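Long-range contacts in esterase (Uncultured bacterium, PDB 5EGN), which degrades N-acyl homoserine lactones, signals of bacterial quorum sensing, and is probably a carboxylesterase of the alpha/beta hydrolase fold: residues A[115-120]-A[221-225]; A[206-212]-A[232-238]. The protein carries 2 engineered substitutions. All blocks are in the same frame, centred on the assembly; numbering follows the deposited sequence.

Interaction 1 (A[115-120]-A[221-225]); sequences ILSSGT and NNQLL
The backbone N of S118 gives its hydrogen to OD1 of N222, 2.9 Å away. The bond is bent, with an angle of 133° at the hydrogen. The donor sits 17° off the plane of the amide. N222 reaches this point because its CG stands anti to its own carbonyl carbon (chi1 -58°), which swings the amide off the helix toward the turn after strand 110-116. A lysine in place of N222 would probably leave the S118 N-H without its acceptor and put a positive charge into a buried site.

A second polar tie runs through water. The water accepts from T120 N at 3.1 Å and donates to N221 O at 2.9 Å, so it bridges the loop and the helix backbone.

Between these ties the packing is apolar. L225 spreads its two methyls along the loop. CD1 lies 3.6 Å from CA of G119, while CD2 lies against the backbone of S118 and G119. CD2 also meets CG2 of I115 at 3.9 Å, the two side chains crossing at about a right angle. Farther out, CG2 of T120 touches CD2 of L224 at 3.6 Å.

The hydroxyl of S118 turns elsewhere and bonds to S93 O, in a probable nucleophile elbow of the GxSxG type. T120 OG1 bonds to I195 N. The chemistry is thus mixed: one side-chain amide and one water serve backbone groups of an irregular loop, and leucine methyls fill in around them. Both polar links end on the loop backbone, consistent with helix 219-228 helping to hold the loop near the probable elbow.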
ATOM      1  N   ILE A 115      -5.291 -11.883 -15.888  1.00 25.57           N
ATOM      2  CA  ILE A 115      -6.592 -11.797 -15.240  1.00 25.15           C
ATOM      3  C   ILE A 115      -6.588 -12.583 -13.935  1.00 25.44           C
ATOM      4  O   ILE A 115      -6.489 -13.810 -13.947  1.00 25.15           O
ATOM      5  CB  ILE A 115      -7.712 -12.331 -16.151  1.00 25.96           C
ATOM      6  CG1 ILE A 115      -7.580 -11.745 -17.553  1.00 25.94           C
ATOM      7  CG2 ILE A 115      -9.075 -11.987 -15.579  1.00 26.31           C
ATOM      8  CD1 ILE A 115      -7.928 -10.280 -17.615  1.00 27.45           C
ATOM      9  N   LEU A 116      -6.688 -11.879 -12.811  1.00 25.67           N
ATOM     10  CA  LEU A 116      -6.688 -12.536 -11.508  1.00 25.29           C
ATOM     11  C   LEU A 116      -8.066 -12.540 -10.860  1.00 25.02           C
ATOM     12  O   LEU A 116      -8.610 -11.483 -10.538  1.00 25.22           O
ATOM     13  CB  LEU A 116      -5.692 -11.869 -10.561  1.00 25.35           C
ATOM     14  CG  LEU A 116      -5.646 -12.518  -9.176  1.00 25.47           C
ATOM     15  CD1 LEU A 116      -4.910 -13.846  -9.237  1.00 24.85           C
ATOM     16  CD2 LEU A 116      -5.018 -11.594  -8.145  1.00 26.79           C
ATOM     17  N   SER A 117      -8.612 -13.739 -10.672  1.00 25.20           N
ATOM     18  CA  SER A 117      -9.867 -13.941  -9.952  1.00 25.41           C
ATOM     19  C   SER A 117     -11.003 -13.070 -10.479  1.00 25.06           C
ATOM     20  O   SER A 117     -11.543 -12.239  -9.752  1.00 25.62           O
ATOM     21  CB  SER A 117      -9.664 -13.676  -8.458  1.00 25.26           C
ATOM     22  OG  SER A 117      -8.624 -14.482  -7.933  1.00 24.80           O
ATOM     23  N   SER A 118     -11.368 -13.264 -11.741  1.00 25.93           N
ATOM     24  CA  SER A 118     -12.436 -12.475 -12.342  1.00 26.01           C
ATOM     25  C   SER A 118     -13.438 -13.357 -13.076  1.00 26.02           C
ATOM     26  O   SER A 118     -13.365 -14.585 -13.016  1.00 25.53           O
ATOM     27  CB  SER A 118     -11.857 -11.433 -13.299  1.00 25.54           C
ATOM     28  OG  SER A 118     -12.840 -10.485 -13.673  1.00 26.98           O
ATOM     29  N   GLY A 119     -14.375 -12.717 -13.770  1.00 26.60           N
ATOM     30  CA  GLY A 119     -15.415 -13.422 -14.495  1.00 26.68           C
ATOM     31  C   GLY A 119     -16.312 -12.457 -15.247  1.00 27.69           C
ATOM     32  O   GLY A 119     -16.057 -11.252 -15.272  1.00 27.84           O
ATOM     33  N   THR A 120     -17.363 -12.984 -15.865  1.00 28.11           N
ATOM     34  CA  THR A 120     -18.335 -12.146 -16.558  1.00 29.92           C
ATOM     35  C   THR A 120     -19.744 -12.676 -16.314  1.00 31.35           C
ATOM     36  O   THR A 120     -19.930 -13.865 -16.059  1.00 31.64           O
ATOM     37  CB  THR A 120     -18.049 -12.072 -18.073  1.00 30.15           C
ATOM     38  OG1 THR A 120     -18.891 -11.081 -18.674  1.00 29.66           O
ATOM     39  CG2 THR A 120     -18.294 -13.413 -18.738  1.00 30.93           C
ATOM     40  N   ASN A 221     -15.972 -19.744 -12.823  1.00 25.26           N
ATOM     41  CA  ASN A 221     -16.062 -18.396 -13.378  1.00 24.67           C
ATOM     42  C   ASN A 221     -14.808 -17.999 -14.157  1.00 24.44           C
ATOM     43  O   ASN A 221     -14.903 -17.433 -15.245  1.00 26.08           O
ATOM     44  CB  ASN A 221     -16.327 -17.373 -12.269  1.00 25.63           C
ATOM     45  CG  ASN A 221     -17.685 -17.556 -11.616  1.00 25.72           C
ATOM     46  OD1 ASN A 221     -17.808 -17.516 -10.392  1.00 25.55           O
ATOM     47  ND2 ASN A 221     -18.711 -17.764 -12.432  1.00 24.86           N
ATOM     48  N   ASN A 222     -13.636 -18.294 -13.603  1.00 24.59           N
ATOM     49  CA  ASN A 222     -12.384 -18.038 -14.311  1.00 25.08           C
ATOM     50  C   ASN A 222     -12.213 -18.985 -15.491  1.00 25.61           C
ATOM     51  O   ASN A 222     -11.635 -18.620 -16.513  1.00 29.36           O
ATOM     52  CB  ASN A 222     -11.183 -18.171 -13.375  1.00 25.49           C
ATOM     53  CG  ASN A 222     -11.256 -17.232 -12.194  1.00 25.24           C
ATOM     54  OD1 ASN A 222     -10.957 -16.042 -12.306  1.00 25.07           O
ATOM     55  ND2 ASN A 222     -11.641 -17.768 -11.045  1.00 25.69           N
ATOM     56  N   GLN A 223     -12.708 -20.209 -15.336  1.00 25.39           N
ATOM     57  CA  GLN A 223     -12.618 -21.207 -16.391  1.00 24.85           C
ATOM     58  C   GLN A 223     -13.387 -20.757 -17.620  1.00 25.54           C
ATOM     59  O   GLN A 223     -12.948 -20.977 -18.743  1.00 26.55           O
ATOM     60  CB  GLN A 223     -13.138 -22.560 -15.907  1.00 24.93           C
ATOM     61  CG  GLN A 223     -12.133 -23.329 -15.072  1.00 25.27           C
ATOM     62  CD  GLN A 223     -12.713 -24.582 -14.460  1.00 24.76           C
ATOM     63  OE1 GLN A 223     -13.929 -24.760 -14.418  1.00 25.01           O
ATOM     64  NE2 GLN A 223     -11.843 -25.464 -13.982  1.00 24.38           N
ATOM     65  N   LEU A 224     -14.532 -20.122 -17.400  1.00 25.70           N
ATOM     66  CA  LEU A 224     -15.322 -19.583 -18.500  1.00 25.97           C
ATOM     67  C   LEU A 224     -14.509 -18.557 -19.285  1.00 26.34           C
ATOM     68  O   LEU A 224     -14.618 -18.462 -20.507  1.00 26.22           O
ATOM     69  CB  LEU A 224     -16.616 -18.959 -17.973  1.00 25.55           C
ATOM     70  CG  LEU A 224     -17.588 -18.373 -18.996  1.00 26.13           C
ATOM     71  CD1 LEU A 224     -19.014 -18.718 -18.616  1.00 27.02           C
ATOM     72  CD2 LEU A 224     -17.425 -16.870 -19.091  1.00 26.37           C
ATOM     73  N   LEU A 225     -13.685 -17.799 -18.569  1.00 25.68           N
ATOM     74  CA  LEU A 225     -12.810 -16.809 -19.186  1.00 26.34           C
ATOM     75  C   LEU A 225     -11.693 -17.476 -19.979  1.00 25.92           C
ATOM     76  O   LEU A 225     -11.477 -17.162 -21.147  1.00 26.28           O
ATOM     77  CB  LEU A 225     -12.211 -15.886 -18.123  1.00 26.07           C
ATOM     78  CG  LEU A 225     -12.926 -14.565 -17.830  1.00 26.04           C
ATOM     79  CD1 LEU A 225     -14.422 -14.769 -17.664  1.00 26.50           C
ATOM     80  CD2 LEU A 225     -12.332 -13.913 -16.590  1.00 25.62           C
TER
HETATM   81  O   HOH W   1     -17.441 -16.089 -15.346  1.00 25.78           O

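Interaction 2 (A[206-212]-A[232-238]). Engineered in segment 232-238: N238 (natural residue Lys).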
ATOM      1  N   THR A 206      -3.292 -13.944 -22.915  1.00 30.09           N
ATOM      2  CA  THR A 206      -4.023 -13.827 -21.661  1.00 29.53           C
ATOM      3  C   THR A 206      -3.704 -14.960 -20.692  1.00 29.09           C
ATOM      4  O   THR A 206      -3.833 -16.135 -21.031  1.00 28.65           O
ATOM      5  CB  THR A 206      -5.544 -13.797 -21.907  1.00 28.63           C
ATOM      6  OG1 THR A 206      -5.881 -12.653 -22.701  1.00 29.73           O
ATOM      7  CG2 THR A 206      -6.297 -13.730 -20.590  1.00 28.24           C
ATOM      8  N   LEU A 207      -3.282 -14.589 -19.488  1.00 27.87           N
ATOM      9  CA  LEU A 207      -3.078 -15.550 -18.412  1.00 27.53           C
ATOM     10  C   LEU A 207      -4.137 -15.348 -17.335  1.00 27.05           C
ATOM     11  O   LEU A 207      -4.118 -14.351 -16.615  1.00 26.86           O
ATOM     12  CB  LEU A 207      -1.676 -15.409 -17.815  1.00 27.25           C
ATOM     13  CG  LEU A 207      -1.359 -16.280 -16.597  1.00 27.38           C
ATOM     14  CD1 LEU A 207      -1.574 -17.752 -16.912  1.00 29.62           C
ATOM     15  CD2 LEU A 207       0.062 -16.037 -16.118  1.00 28.53           C
ATOM     16  N   VAL A 208      -5.065 -16.292 -17.234  1.00 26.95           N
ATOM     17  CA  VAL A 208      -6.110 -16.223 -16.220  1.00 25.94           C
ATOM     18  C   VAL A 208      -5.676 -16.992 -14.979  1.00 26.31           C
ATOM     19  O   VAL A 208      -5.281 -18.153 -15.065  1.00 26.24           O
ATOM     20  CB  VAL A 208      -7.447 -16.784 -16.739  1.00 26.26           C
ATOM     21  CG1 VAL A 208      -8.539 -16.605 -15.697  1.00 26.30           C
ATOM     22  CG2 VAL A 208      -7.838 -16.098 -18.036  1.00 26.68           C
ATOM     23  N   VAL A 209      -5.740 -16.335 -13.825  1.00 26.78           N
ATOM     24  CA  VAL A 209      -5.278 -16.937 -12.580  1.00 25.91           C
ATOM     25  C   VAL A 209      -6.399 -17.002 -11.549  1.00 25.49           C
ATOM     26  O   VAL A 209      -7.020 -15.990 -11.227  1.00 24.71           O
ATOM     27  CB  VAL A 209      -4.090 -16.158 -11.990  1.00 26.03           C
ATOM     28  CG1 VAL A 209      -3.532 -16.882 -10.777  1.00 26.38           C
ATOM     29  CG2 VAL A 209      -3.014 -15.969 -13.045  1.00 26.26           C
ATOM     30  N   ALA A 210      -6.646 -18.202 -11.032  1.00 25.64           N
ATOM     31  CA  ALA A 210      -7.748 -18.424 -10.107  1.00 25.79           C
ATOM     32  C   ALA A 210      -7.291 -19.107  -8.825  1.00 26.64           C
ATOM     33  O   ALA A 210      -6.441 -19.997  -8.853  1.00 25.79           O
ATOM     34  CB  ALA A 210      -8.828 -19.249 -10.776  1.00 25.57           C
ATOM     35  N   GLY A 211      -7.861 -18.683  -7.702  1.00 26.48           N
ATOM     36  CA  GLY A 211      -7.616 -19.335  -6.430  1.00 26.78           C
ATOM     37  C   GLY A 211      -8.563 -20.505  -6.256  1.00 28.26           C
ATOM     38  O   GLY A 211      -9.738 -20.415  -6.608  1.00 32.73           O
ATOM     39  N   GLU A 212      -8.052 -21.608  -5.719  1.00 28.99           N
ATOM     40  CA  GLU A 212      -8.851 -22.816  -5.541  1.00 30.58           C
ATOM     41  C   GLU A 212     -10.025 -22.601  -4.588  1.00 30.32           C
ATOM     42  O   GLU A 212     -11.118 -23.125  -4.808  1.00 29.51           O
ATOM     43  CB  GLU A 212      -7.971 -23.956  -5.026  1.00 32.81           C
ATOM     44  CG  GLU A 212      -8.714 -25.255  -4.771  1.00 36.75           C
ATOM     45  CD  GLU A 212      -8.000 -26.140  -3.770  1.00 41.96           C
ATOM     46  OE1 GLU A 212      -7.102 -25.633  -3.066  1.00 47.44           O
ATOM     47  OE2 GLU A 212      -8.337 -27.340  -3.685  1.00 60.18           O
ATOM     48  N   ALA A 232      -5.605 -18.723 -24.289  1.00 29.96           N
ATOM     49  CA  ALA A 232      -5.491 -18.330 -22.891  1.00 29.90           C
ATOM     50  C   ALA A 232      -5.031 -19.496 -22.023  1.00 30.75           C
ATOM     51  O   ALA A 232      -5.386 -20.648 -22.271  1.00 30.87           O
ATOM     52  CB  ALA A 232      -6.816 -17.788 -22.381  1.00 29.26           C
ATOM     53  N   GLU A 233      -4.235 -19.185 -21.007  1.00 30.96           N
ATOM     54  CA  GLU A 233      -3.803 -20.187 -20.043  1.00 30.97           C
ATOM     55  C   GLU A 233      -4.469 -19.941 -18.695  1.00 29.43           C
ATOM     56  O   GLU A 233      -4.640 -18.797 -18.276  1.00 28.33           O
ATOM     57  CB  GLU A 233      -2.281 -20.180 -19.889  1.00 33.97           C
ATOM     58  CG  GLU A 233      -1.753 -21.260 -18.956  1.00 40.04           C
ATOM     59  CD  GLU A 233      -0.240 -21.281 -18.877  1.00 46.75           C
ATOM     60  OE1 GLU A 233       0.407 -20.541 -19.646  1.00 40.81           O
ATOM     61  OE2 GLU A 233       0.301 -22.039 -18.045  1.00 41.20           O
ATOM     62  N   LEU A 234      -4.852 -21.021 -18.025  1.00 29.69           N
ATOM     63  CA  LEU A 234      -5.433 -20.920 -16.694  1.00 28.18           C
ATOM     64  C   LEU A 234      -4.536 -21.576 -15.655  1.00 27.74           C
ATOM     65  O   LEU A 234      -4.031 -22.679 -15.861  1.00 28.51           O
ATOM     66  CB  LEU A 234      -6.822 -21.557 -16.659  1.00 26.89           C
ATOM     67  CG  LEU A 234      -7.514 -21.550 -15.295  1.00 26.19           C
ATOM     68  CD1 LEU A 234      -7.825 -20.130 -14.845  1.00 26.34           C
ATOM     69  CD2 LEU A 234      -8.772 -22.386 -15.337  1.00 24.92           C
ATOM     70  N   ARG A 235      -4.333 -20.882 -14.542  1.00 27.59           N
ATOM     71  CA  ARG A 235      -3.602 -21.432 -13.411  1.00 27.52           C
ATOM     72  C   ARG A 235      -4.495 -21.402 -12.178  1.00 25.93           C
ATOM     73  O   ARG A 235      -4.777 -20.336 -11.634  1.00 26.12           O
ATOM     74  CB  ARG A 235      -2.310 -20.649 -13.154  1.00 28.62           C
ATOM     75  CG  ARG A 235      -1.294 -20.710 -14.288  1.00 32.00           C
ATOM     76  CD  ARG A 235      -0.169 -21.698 -14.000  1.00 36.23           C
ATOM     77  NE  ARG A 235       0.766 -21.801 -15.120  1.00 40.52           N
ATOM     78  CZ  ARG A 235       2.084 -21.917 -14.989  1.00 42.43           C
ATOM     79  NH1 ARG A 235       2.632 -21.943 -13.782  1.00 45.01           N
ATOM     80  NH2 ARG A 235       2.856 -22.004 -16.065  1.00 42.67           N
ATOM     81  N   VAL A 236      -4.953 -22.572 -11.750  1.00 25.53           N
ATOM     82  CA  VAL A 236      -5.738 -22.680 -10.527  1.00 25.87           C
ATOM     83  C   VAL A 236      -4.796 -22.809  -9.335  1.00 25.73           C
ATOM     84  O   VAL A 236      -4.081 -23.801  -9.213  1.00 24.80           O
ATOM     85  CB  VAL A 236      -6.693 -23.882 -10.568  1.00 25.69           C
ATOM     86  CG1 VAL A 236      -7.468 -23.983  -9.270  1.00 26.59           C
ATOM     87  CG2 VAL A 236      -7.642 -23.769 -11.758  1.00 25.64           C
ATOM     88  N   ILE A 237      -4.791 -21.812  -8.457  1.00 26.48           N
ATOM     89  CA  ILE A 237      -3.790 -21.766  -7.398  1.00 26.67           C
ATOM     90  C   ILE A 237      -4.275 -22.415  -6.099  1.00 27.03           C
ATOM     91  O   ILE A 237      -5.309 -22.020  -5.555  1.00 28.95           O
ATOM     92  CB  ILE A 237      -3.360 -20.315  -7.104  1.00 27.13           C
ATOM     93  CG1 ILE A 237      -2.973 -19.610  -8.399  1.00 26.94           C
ATOM     94  CG2 ILE A 237      -2.186 -20.305  -6.158  1.00 27.69           C
ATOM     95  CD1 ILE A 237      -1.827 -20.268  -9.138  1.00 26.76           C
ATOM     96  N   ASN A 238      -3.530 -23.408  -5.614  1.00 26.72           N
ATOM     97  CA  ASN A 238      -3.842 -24.087  -4.355  1.00 28.62           C
ATOM     98  C   ASN A 238      -3.669 -23.174  -3.139  1.00 28.62           C
ATOM     99  O   ASN A 238      -2.704 -22.408  -3.071  1.00 26.87           O
ATOM    100  CB  ASN A 238      -2.951 -25.321  -4.190  1.00 30.33           C
ATOM    101  CG  ASN A 238      -3.744 -26.616  -4.074  1.00 31.60           C
ATOM    102  OD1 ASN A 238      -4.356 -27.066  -5.040  1.00 31.63           O
ATOM    103  ND2 ASN A 238      -3.706 -27.238  -2.901  1.00 34.34           N
TER
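V208 and L234 meet on one face of this parallel strand pair. CD1 of L234 is the bump; it sits in the dip formed by CG1 of V208 and the small methyl of A210. It leans over the neighbouring strand and rests 3.2 Å from V208 O and 3.7 Å from V208 CG1. The A210 methyl lies 4.3 Å from the same CD1. Helix 219-228 covers this face, with Q223 and A226 against L234.

On the other face, L207 extends with CG anti to its backbone N (chi1 175°). Its CD1 rests over the dip between E233 and R235, 3.9 Å from CB of E233 and 4.0 Å from CG of R235, with E233 O beneath it. Within segment 232-238, R235 forms a side-on salt bridge to E233, NE and NH2 both bonding to OE2. CG1 of V209 meets CG1 of I237 at 3.7 Å. Y244 touches both V209 and I237.

Six backbone hydrogen bonds join the strands, from E233 N to T206 O through to E212 N to I237 O. Beyond them, E212 lies alongside N238, an engineered residue.

The strand axes differ in direction by 18°. With helix 219-228 between them in the chain, the strands make a beta-alpha-beta crossover at the side of the alpha/beta hydrolase sheet where 233-237 is the outermost strand.

Both contacts involve the unit formed by strand 206-211, helix 219-228 and strand 233-237. Interaction 1 is buried and joins the helix to the loop after strand 110-116. Interaction 2 joins the two strands and is only partly buried, since 233-237 is the outermost strand at that end of the sheet. Its charged side chains, E212, E233 and R235, are exposed, whereas interaction 1 uses an amide and a water inside the fold. The two meet directly. I115 O and S117 N probably bond to the backbone of V209, and N222 packs on A210. Strand 206-211 therefore connects them, lying between 110-116 and 233-237 in the sheet.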